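Local structure of beta-galactosidase (Trichoderma reesei, 3OG2) at residues A[897-907]-A[974-985]; A[621-631]-A[640-648]. The protein probably hydrolyses terminal non-reducing beta-D-galactose residues of beta-D-galactosides, as a family 35 glycoside hydrolase with a TIM-barrel domain. All coordinates share one frame; numbering follows the deposited sequence.

Contact 1: residues A[897-907]-A[974-985]; sequences AQEYDIPLSFV and ALKSKSPILTGR
Asp-901 and Arg-985 meet at one end of an antiparallel strand pairing that runs as two ladders, Tyr-900 to Asp-901 against Ile-981 to Leu-982 and Leu-904 to Val-907 against Ala-974 to Ser-977. Segment 897-907 belongs to the second all-beta domain and pairs on its other side with strand 940-943, Leu-904 with Val-943 and Phe-906 with Phe-941. The register slips by one residue between the ladders, where Lys-978 N still bonds to Pro-903 O at 3.0 Å. Asp-901 pairs with Ile-981 through two backbone bonds, while its CB lies over one face of the Arg-985 guanidinium. The salt bridge is long, 3.7 Å from OD1 of Asp-901 to NH1 of Arg-985, with OD1 well out of the guanidinium plane, so only the charges interact; two waters join NH1 to OD1 and OD2. Glu-945 forms a salt bridge with NH2 of Arg-985.

At the other end, Leu-975 places CG anti to its backbone N (chi1 -172°), which carries CD1 over the Phe-906 ring, 3.9 Å from the centroid: a CH-pi contact. Arg-985 NH2 also donates to Ala-897 O at 3.2 Å, in the guanidinium plane and on a carbonyl lone pair, with 163° at the hydrogen.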
loop_
_atom_site.group_PDB
_atom_site.type_symbol
_atom_site.label_atom_id
_atom_site.label_comp_id
_atom_site.label_asym_id
_atom_site.label_seq_id
_atom_site.Cartn_x
_atom_site.Cartn_y
_atom_site.Cartn_z
ATOM N N ALA A 897 -8.014 -15.813 18.546
ATOM C CA ALA A 897 -8.135 -15.150 17.220
ATOM C C ALA A 897 -9.579 -15.068 16.754
ATOM O O ALA A 897 -9.950 -14.204 15.959
ATOM C CB ALA A 897 -7.300 -15.935 16.217
ATOM N N GLN A 898 -10.460 -15.947 17.247
ATOM C CA GLN A 898 -11.866 -15.821 16.940
ATOM C C GLN A 898 -12.422 -14.481 17.452
ATOM O O GLN A 898 -13.214 -13.855 16.773
ATOM C CB GLN A 898 -12.635 -16.990 17.557
ATOM C CG GLN A 898 -13.960 -17.207 16.818
ATOM C CD GLN A 898 -14.674 -18.331 17.563
ATOM O OE1 GLN A 898 -14.022 -19.018 18.364
ATOM N NE2 GLN A 898 -15.962 -18.486 17.301
ATOM N N GLU A 899 -12.042 -14.063 18.642
ATOM C CA GLU A 899 -12.589 -12.851 19.256
ATOM C C GLU A 899 -11.712 -11.637 19.085
ATOM O O GLU A 899 -12.274 -10.521 19.186
ATOM C CB GLU A 899 -12.850 -13.058 20.766
ATOM C CG GLU A 899 -13.783 -14.241 21.039
ATOM C CD GLU A 899 -13.192 -15.632 20.965
ATOM O OE1 GLU A 899 -11.970 -15.877 21.162
ATOM O OE2 GLU A 899 -13.959 -16.609 20.684
ATOM N N TYR A 900 -10.411 -11.799 18.859
ATOM C CA TYR A 900 -9.506 -10.662 18.866
ATOM C C TYR A 900 -8.586 -10.696 17.652
ATOM O O TYR A 900 -8.126 -11.771 17.253
ATOM C CB TYR A 900 -8.560 -10.676 20.100
ATOM C CG TYR A 900 -9.396 -10.511 21.370
ATOM C CD1 TYR A 900 -9.660 -9.230 21.832
ATOM C CD2 TYR A 900 -9.902 -11.595 22.033
ATOM C CE1 TYR A 900 -10.423 -9.015 22.988
ATOM C CE2 TYR A 900 -10.669 -11.429 23.178
ATOM C CZ TYR A 900 -10.916 -10.153 23.627
ATOM O OH TYR A 900 -11.686 -9.986 24.760
ATOM N N ASP A 901 -8.289 -9.501 17.167
ATOM C CA ASP A 901 -7.214 -9.293 16.164
ATOM C C ASP A 901 -5.980 -8.920 16.966
ATOM O O ASP A 901 -5.940 -7.834 17.597
ATOM C CB ASP A 901 -7.675 -8.208 15.220
ATOM C CG ASP A 901 -6.672 -7.783 14.180
ATOM O OD1 ASP A 901 -5.537 -8.308 14.166
ATOM O OD2 ASP A 901 -6.991 -6.893 13.352
ATOM N N ILE A 902 -4.949 -9.740 16.943
ATOM C CA ILE A 902 -3.737 -9.516 17.737
ATOM C C ILE A 902 -2.568 -9.512 16.763
ATOM O O ILE A 902 -2.040 -10.584 16.451
ATOM C CB ILE A 902 -3.528 -10.598 18.816
ATOM C CG1 ILE A 902 -4.742 -10.715 19.752
ATOM C CG2 ILE A 902 -2.243 -10.346 19.574
ATOM C CD1 ILE A 902 -4.808 -11.989 20.578
ATOM N N PRO A 903 -2.119 -8.384 16.264
ATOM C CA PRO A 903 -0.971 -8.343 15.361
ATOM C C PRO A 903 0.330 -8.828 16.002
ATOM O O PRO A 903 0.661 -8.413 17.093
ATOM C CB PRO A 903 -0.873 -6.855 15.009
ATOM C CG PRO A 903 -2.261 -6.337 15.225
ATOM C CD PRO A 903 -2.752 -7.066 16.462
ATOM N N LEU A 904 1.033 -9.705 15.271
ATOM C CA LEU A 904 2.305 -10.270 15.759
ATOM C C LEU A 904 3.452 -9.883 14.861
ATOM O O LEU A 904 3.269 -9.774 13.623
ATOM C CB LEU A 904 2.227 -11.801 15.809
ATOM C CG LEU A 904 1.267 -12.310 16.909
ATOM C CD1 LEU A 904 1.241 -13.846 16.839
ATOM C CD2 LEU A 904 1.664 -11.825 18.291
ATOM N N SER A 905 4.651 -9.712 15.434
ATOM C CA SER A 905 5.796 -9.385 14.609
ATOM C C SER A 905 7.035 -9.958 15.249
ATOM O O SER A 905 7.019 -10.263 16.453
ATOM C CB SER A 905 6.008 -7.863 14.499
ATOM O OG SER A 905 5.980 -7.324 15.811
ATOM N N PHE A 906 8.043 -10.154 14.467
ATOM C CA PHE A 906 9.325 -10.699 14.905
ATOM C C PHE A 906 10.324 -9.565 15.006
ATOM O O PHE A 906 10.498 -8.859 14.035
ATOM C CB PHE A 906 9.850 -11.773 13.957
ATOM C CG PHE A 906 8.968 -13.008 13.949
ATOM C CD1 PHE A 906 7.815 -13.024 13.187
ATOM C CD2 PHE A 906 9.323 -14.112 14.703
ATOM C CE1 PHE A 906 6.987 -14.149 13.202
ATOM C CE2 PHE A 906 8.485 -15.230 14.723
ATOM C CZ PHE A 906 7.336 -15.243 13.966
ATOM N N VAL A 907 10.969 -9.417 16.180
ATOM C CA VAL A 907 11.833 -8.246 16.371
ATOM C C VAL A 907 13.273 -8.653 16.614
ATOM O O VAL A 907 13.514 -9.409 17.595
ATOM C CB VAL A 907 11.395 -7.354 17.550
ATOM C CG1 VAL A 907 12.300 -6.146 17.756
ATOM C CG2 VAL A 907 9.971 -6.876 17.265
ATOM N N ALA A 974 12.586 -11.653 19.361
ATOM C CA ALA A 974 11.430 -11.783 20.192
ATOM C C ALA A 974 10.180 -11.655 19.343
ATOM O O ALA A 974 10.178 -10.994 18.315
ATOM C CB ALA A 974 11.468 -10.703 21.275
ATOM N N LEU A 975 9.120 -12.290 19.774
ATOM C CA LEU A 975 7.800 -12.112 19.209
ATOM C C LEU A 975 7.146 -10.970 19.933
ATOM O O LEU A 975 7.110 -11.024 21.169
ATOM C CB LEU A 975 7.150 -13.484 19.350
ATOM C CG LEU A 975 5.829 -13.734 18.707
ATOM C CD1 LEU A 975 6.017 -13.653 17.186
ATOM C CD2 LEU A 975 5.265 -15.070 19.157
ATOM N N LYS A 976 6.642 -9.996 19.245
ATOM C CA LYS A 976 5.936 -8.856 19.837
ATOM C C LYS A 976 4.477 -8.856 19.404
ATOM O O LYS A 976 4.132 -9.162 18.250
ATOM C CB LYS A 976 6.611 -7.513 19.455
ATOM C CG LYS A 976 8.033 -7.563 20.017
ATOM C CD LYS A 976 8.063 -7.594 21.540
ATOM C CE LYS A 976 9.438 -7.235 22.066
ATOM N NZ LYS A 976 9.433 -6.755 23.472
ATOM N N SER A 977 3.603 -8.477 20.333
ATOM C CA SER A 977 2.184 -8.348 20.025
ATOM C C SER A 977 1.765 -6.874 20.211
ATOM O O SER A 977 2.309 -6.168 21.058
ATOM C CB SER A 977 1.306 -9.248 20.872
ATOM O OG SER A 977 1.486 -8.894 22.257
ATOM N N LYS A 978 0.791 -6.453 19.410
ATOM C CA LYS A 978 0.161 -5.147 19.640
ATOM C C LYS A 978 -1.042 -5.395 20.529
ATOM O O LYS A 978 -1.453 -6.538 20.756
ATOM C CB LYS A 978 -0.191 -4.517 18.317
ATOM C CG LYS A 978 0.984 -4.390 17.356
ATOM C CD LYS A 978 2.066 -3.454 17.844
ATOM C CE LYS A 978 3.336 -3.621 16.989
ATOM N NZ LYS A 978 4.367 -2.634 17.414
ATOM N N SER A 979 -1.601 -4.318 21.040
ATOM C CA SER A 979 -2.757 -4.433 21.949
ATOM C C SER A 979 -3.903 -5.158 21.257
ATOM O O SER A 979 -4.260 -4.807 20.103
ATOM C CB SER A 979 -3.138 -3.004 22.374
ATOM O OG SER A 979 -4.190 -3.046 23.352
ATOM N N PRO A 980 -4.508 -6.142 21.915
ATOM C CA PRO A 980 -5.562 -6.905 21.224
ATOM C C PRO A 980 -6.772 -6.051 20.874
ATOM O O PRO A 980 -7.209 -5.224 21.684
ATOM C CB PRO A 980 -5.992 -7.971 22.259
ATOM C CG PRO A 980 -5.319 -7.640 23.520
ATOM C CD PRO A 980 -4.262 -6.632 23.274
ATOM N N ILE A 981 -7.317 -6.274 19.692
ATOM C CA ILE A 981 -8.525 -5.545 19.282
ATOM C C ILE A 981 -9.704 -6.506 19.263
ATOM O O ILE A 981 -9.680 -7.487 18.550
ATOM C CB ILE A 981 -8.302 -4.962 17.856
ATOM C CG1 ILE A 981 -7.089 -4.006 17.921
ATOM C CG2 ILE A 981 -9.583 -4.338 17.332
ATOM C CD1 ILE A 981 -6.334 -4.004 16.609
ATOM N N LEU A 982 -10.723 -6.194 20.052
ATOM C CA LEU A 982 -11.930 -7.020 20.019
ATOM C C LEU A 982 -12.593 -6.817 18.678
ATOM O O LEU A 982 -12.840 -5.659 18.306
ATOM C CB LEU A 982 -12.832 -6.571 21.179
ATOM C CG LEU A 982 -14.103 -7.406 21.362
ATOM C CD1 LEU A 982 -13.786 -8.824 21.790
ATOM C CD2 LEU A 982 -15.007 -6.723 22.381
ATOM N N THR A 983 -12.831 -7.915 17.930
ATOM C CA THR A 983 -13.086 -7.764 16.511
ATOM C C THR A 983 -14.383 -8.408 16.039
ATOM O O THR A 983 -14.778 -9.494 16.506
ATOM C CB THR A 983 -11.879 -8.316 15.686
ATOM O OG1 THR A 983 -12.086 -7.985 14.318
ATOM C CG2 THR A 983 -11.813 -9.839 15.721
ATOM N N GLY A 984 -15.014 -7.735 15.062
ATOM C CA GLY A 984 -16.214 -8.186 14.379
ATOM C C GLY A 984 -15.888 -8.564 12.938
ATOM O O GLY A 984 -16.810 -8.676 12.147
ATOM N N ARG A 985 -14.597 -8.767 12.615
ATOM C CA ARG A 985 -14.211 -9.181 11.274
ATOM C C ARG A 985 -14.711 -10.555 10.939
ATOM O O ARG A 985 -15.097 -11.352 11.825
ATOM C CB ARG A 985 -12.670 -9.189 11.174
ATOM C CG ARG A 985 -12.074 -10.367 11.966
ATOM C CD ARG A 985 -10.548 -10.228 11.991
ATOM N NE ARG A 985 -10.024 -11.251 12.920
ATOM C CZ ARG A 985 -8.721 -11.430 13.110
ATOM N NH1 ARG A 985 -7.813 -10.704 12.458
ATOM N NH2 ARG A 985 -8.313 -12.358 13.978
HETATM O O HOH W 1 -11.665 -13.289 14.034
HETATM O O HOH W 2 -14.124 -13.184 13.635
HETATM O O HOH W 3 -15.092 -10.345 19.236
HETATM O O HOH W 4 -7.833 -8.124 11.139
HETATM O O HOH W 5 -4.777 -10.742 13.185
#

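Contact 2: residues A[621-631]-A[640-648]; sequences ISKLAVNGKEL and DWIAHPAIE
Trp-641 turns the outer edge of its indole toward 621-624, so that backbone and side-chain atoms meet its six-membered ring. Two carbonyl oxygens lie at this edge, near the ring plane: Ile-621 O is 3.5 Å from CZ2 of Trp-641, and Lys-623 O is 3.7 Å from CZ3 of Trp-641. The Ile-621 side chain crosses the indole at about a right angle, its CG2 3.7 Å from CH2 of Trp-641. Leu-624 comes in obliquely, its CB touching CZ3. Its CG is anti to the backbone N (chi1 -178°), and the branch ends with CD2 3.6 Å from CB of Ala-643. Leu-631 reaches the same methyl from the adjoining strand and also covers the start of Pro-645, with its CD1 3.6 Å from N of Pro-645. The contact is thus mainly apolar. At its far end, a water accepts from Ala-646 N at 2.8 Å and, weakly, from Lys-629 NZ.

Within 621-631, which falls in beta-galactosidase domain 3, strands 623-626 and 629-631 form a beta hairpin closed by a type I' turn. Strands 623-626 and 641-643 run 40° apart with axes 10.0 Å from each other at closest approach, as expected for second neighbours in a sheet: strand 629-635 lies between them, and its Tyr-633 stacks on Trp-641 and touches Leu-624. Strands 599-605 and 612-615 flank the three.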
loop_
_atom_site.group_PDB
_atom_site.type_symbol
_atom_site.label_atom_id
_atom_site.label_comp_id
_atom_site.label_asym_id
_atom_site.label_seq_id
_atom_site.Cartn_x
_atom_site.Cartn_y
_atom_site.Cartn_z
ATOM N N ILE A 621 -37.378 -0.751 13.668
ATOM C CA ILE A 621 -36.329 -1.536 14.361
ATOM C C ILE A 621 -36.308 -1.229 15.846
ATOM O O ILE A 621 -36.332 -0.071 16.277
ATOM C CB ILE A 621 -34.979 -1.183 13.732
ATOM C CG1 ILE A 621 -34.747 -1.825 12.370
ATOM C CG2 ILE A 621 -33.823 -1.499 14.676
ATOM C CD1 ILE A 621 -35.689 -2.832 11.785
ATOM N N SER A 622 -36.244 -2.258 16.671
ATOM C CA SER A 622 -36.331 -2.057 18.113
ATOM C C SER A 622 -35.290 -2.897 18.843
ATOM O O SER A 622 -35.229 -2.786 20.064
ATOM C CB SER A 622 -37.698 -2.440 18.675
ATOM O OG SER A 622 -38.030 -3.784 18.302
ATOM N N LYS A 623 -34.503 -3.699 18.189
ATOM C CA LYS A 623 -33.474 -4.536 18.826
ATOM C C LYS A 623 -32.106 -4.176 18.246
ATOM O O LYS A 623 -32.004 -3.777 17.071
ATOM C CB LYS A 623 -33.796 -6.024 18.632
ATOM C CG LYS A 623 -35.059 -6.439 19.441
ATOM C CD LYS A 623 -35.331 -7.894 19.080
ATOM C CE LYS A 623 -36.642 -8.375 19.716
ATOM N NZ LYS A 623 -36.442 -9.557 20.600
ATOM N N LEU A 624 -31.110 -4.340 19.086
ATOM C CA LEU A 624 -29.715 -4.069 18.729
ATOM C C LEU A 624 -28.844 -5.299 18.968
ATOM O O LEU A 624 -28.996 -5.981 19.979
ATOM C CB LEU A 624 -29.228 -2.890 19.560
ATOM C CG LEU A 624 -27.784 -2.490 19.242
ATOM C CD1 LEU A 624 -27.646 -1.923 17.812
ATOM C CD2 LEU A 624 -27.327 -1.484 20.281
ATOM N N ALA A 625 -27.933 -5.555 18.046
ATOM C CA ALA A 625 -26.902 -6.543 18.317
ATOM C C ALA A 625 -25.552 -5.955 17.885
ATOM O O ALA A 625 -25.511 -5.224 16.876
ATOM C CB ALA A 625 -27.130 -7.851 17.556
ATOM N N VAL A 626 -24.497 -6.310 18.602
ATOM C CA VAL A 626 -23.118 -5.908 18.249
ATOM C C VAL A 626 -22.291 -7.199 18.153
ATOM O O VAL A 626 -22.277 -7.949 19.122
ATOM C CB VAL A 626 -22.526 -4.877 19.219
ATOM C CG1 VAL A 626 -21.067 -4.582 18.915
ATOM C CG2 VAL A 626 -23.353 -3.573 19.197
ATOM N N ASN A 627 -21.704 -7.471 17.034
ATOM C CA ASN A 627 -20.856 -8.676 16.840
ATOM C C ASN A 627 -21.596 -9.922 17.283
ATOM O O ASN A 627 -21.068 -10.795 17.950
ATOM C CB ASN A 627 -19.521 -8.558 17.553
ATOM C CG ASN A 627 -18.730 -7.393 16.967
ATOM O OD1 ASN A 627 -19.010 -6.901 15.901
ATOM N ND2 ASN A 627 -17.696 -6.963 17.708
ATOM N N GLY A 628 -22.866 -9.956 16.881
ATOM C CA GLY A 628 -23.658 -11.166 17.089
ATOM C C GLY A 628 -24.260 -11.259 18.479
ATOM O O GLY A 628 -24.900 -12.285 18.745
ATOM N N LYS A 629 -24.092 -10.296 19.360
ATOM C CA LYS A 629 -24.605 -10.421 20.711
ATOM C C LYS A 629 -25.666 -9.344 20.922
ATOM O O LYS A 629 -25.398 -8.141 20.778
ATOM C CB LYS A 629 -23.470 -10.210 21.721
ATOM C CG LYS A 629 -22.327 -11.201 21.846
ATOM C CD LYS A 629 -21.295 -10.754 22.872
ATOM C CE LYS A 629 -21.719 -10.770 24.329
ATOM N NZ LYS A 629 -20.842 -9.970 25.253
ATOM N N GLU A 630 -26.888 -9.751 21.252
ATOM C CA GLU A 630 -27.941 -8.773 21.491
ATOM C C GLU A 630 -27.580 -7.950 22.726
ATOM O O GLU A 630 -26.976 -8.463 23.650
ATOM C CB GLU A 630 -29.315 -9.451 21.660
ATOM C CG GLU A 630 -30.414 -8.431 21.332
ATOM C CD GLU A 630 -31.720 -8.580 22.064
ATOM O OE1 GLU A 630 -32.092 -9.767 22.258
ATOM O OE2 GLU A 630 -32.387 -7.573 22.422
ATOM N N LEU A 631 -27.993 -6.706 22.736
ATOM C CA LEU A 631 -27.887 -5.905 23.959
ATOM C C LEU A 631 -28.861 -4.756 23.999
ATOM O O LEU A 631 -29.386 -4.290 23.005
ATOM C CB LEU A 631 -26.486 -5.382 24.156
ATOM C CG LEU A 631 -26.063 -4.178 23.293
ATOM C CD1 LEU A 631 -24.729 -3.732 23.815
ATOM C CD2 LEU A 631 -26.072 -4.586 21.833
ATOM N N ASP A 640 -31.964 8.625 19.737
ATOM C CA ASP A 640 -30.698 7.912 19.482
ATOM C C ASP A 640 -30.566 6.800 20.519
ATOM O O ASP A 640 -31.128 6.889 21.622
ATOM C CB ASP A 640 -29.533 8.887 19.582
ATOM C CG ASP A 640 -29.657 10.019 18.592
ATOM O OD1 ASP A 640 -30.208 9.790 17.495
ATOM O OD2 ASP A 640 -29.190 11.139 18.810
ATOM N N TRP A 641 -29.841 5.777 20.176
ATOM C CA TRP A 641 -29.630 4.667 21.094
ATOM C C TRP A 641 -28.225 4.738 21.667
ATOM O O TRP A 641 -27.265 4.888 20.892
ATOM C CB TRP A 641 -29.814 3.355 20.382
ATOM C CG TRP A 641 -31.219 3.047 19.982
ATOM C CD1 TRP A 641 -32.336 3.794 20.178
ATOM C CD2 TRP A 641 -31.610 1.859 19.296
ATOM N NE1 TRP A 641 -33.401 3.119 19.642
ATOM C CE2 TRP A 641 -33.016 1.936 19.093
ATOM C CE3 TRP A 641 -30.894 0.741 18.818
ATOM C CZ2 TRP A 641 -33.722 0.913 18.441
ATOM C CZ3 TRP A 641 -31.634 -0.261 18.174
ATOM C CH2 TRP A 641 -32.998 -0.166 17.997
ATOM N N ILE A 642 -28.074 4.580 22.985
ATOM C CA ILE A 642 -26.731 4.559 23.572
ATOM C C ILE A 642 -26.554 3.182 24.211
ATOM O O ILE A 642 -27.294 2.811 25.143
ATOM C CB ILE A 642 -26.497 5.668 24.585
ATOM C CG1 ILE A 642 -26.754 7.036 23.925
ATOM C CG2 ILE A 642 -25.077 5.589 25.128
ATOM C CD1 ILE A 642 -27.814 7.765 24.723
ATOM N N ALA A 643 -25.590 2.467 23.685
ATOM C CA ALA A 643 -25.344 1.079 24.103
ATOM C C ALA A 643 -23.944 0.920 24.679
ATOM O O ALA A 643 -23.034 1.721 24.385
ATOM C CB ALA A 643 -25.618 0.159 22.924
ATOM N N HIS A 644 -23.798 -0.133 25.471
ATOM C CA HIS A 644 -22.525 -0.363 26.160
ATOM C C HIS A 644 -22.084 -1.794 25.936
ATOM O O HIS A 644 -22.185 -2.619 26.856
ATOM C CB HIS A 644 -22.717 -0.096 27.681
ATOM C CG HIS A 644 -23.204 1.305 27.883
ATOM N ND1 HIS A 644 -22.326 2.389 27.895
ATOM C CD2 HIS A 644 -24.429 1.845 28.024
ATOM C CE1 HIS A 644 -22.989 3.519 28.056
ATOM N NE2 HIS A 644 -24.273 3.210 28.146
ATOM N N PRO A 645 -21.652 -2.129 24.734
ATOM C CA PRO A 645 -21.201 -3.504 24.478
ATOM C C PRO A 645 -20.057 -3.873 25.409
ATOM O O PRO A 645 -19.203 -3.070 25.840
ATOM C CB PRO A 645 -20.731 -3.481 23.022
ATOM C CG PRO A 645 -20.553 -2.040 22.692
ATOM C CD PRO A 645 -21.481 -1.245 23.571
ATOM N N ALA A 646 -20.002 -5.170 25.717
ATOM C CA ALA A 646 -18.903 -5.735 26.498
ATOM C C ALA A 646 -17.615 -5.531 25.728
ATOM O O ALA A 646 -17.550 -5.840 24.536
ATOM C CB ALA A 646 -19.120 -7.229 26.751
ATOM N N ILE A 647 -16.615 -4.978 26.370
ATOM C CA ILE A 647 -15.286 -4.829 25.779
ATOM C C ILE A 647 -14.257 -5.223 26.827
ATOM O O ILE A 647 -14.025 -4.469 27.759
ATOM C CB ILE A 647 -15.022 -3.388 25.269
ATOM C CG1 ILE A 647 -16.089 -2.960 24.251
ATOM C CG2 ILE A 647 -13.588 -3.237 24.754
ATOM C CD1 ILE A 647 -16.132 -1.467 24.058
ATOM N N GLU A 648 -13.688 -6.394 26.706
ATOM C CA GLU A 648 -12.586 -6.798 27.574
ATOM C C GLU A 648 -11.344 -6.826 26.695
ATOM O O GLU A 648 -11.376 -7.477 25.630
ATOM C CB GLU A 648 -12.878 -8.176 28.130
ATOM C CG GLU A 648 -14.252 -8.265 28.808
ATOM C CD GLU A 648 -13.989 -8.181 30.308
ATOM O OE1 GLU A 648 -14.334 -9.133 31.043
ATOM O OE2 GLU A 648 -13.408 -7.111 30.615
HETATM O O HOH W 6 -22.103 -6.809 24.978
#

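Overall arrangement
Contact 2 closes before contact 1 opens along the chain, and their centres lie about 24 Å apart. They belong to different beta-sheets: contact 2 spans the middle of an eight-stranded mixed sheet, contact 1 a small antiparallel sheet that also includes strand 940-943. The two nevertheless touch. Tyr-900 OH is 2.7 Å from Glu-648 O, a probable hydrogen bond, and CD2 of Leu-982 packs at 3.4 Å from Ala-646 O. Asp-605, on strand 599-605 beside the hairpin of contact 2, bonds to Thr-983 OG1 and Gly-984 N. Tyr-900 and the 982-984 end of 974-985 thus meet the domain-3 sheet and the chain that follows it, away from the annotated galactose site.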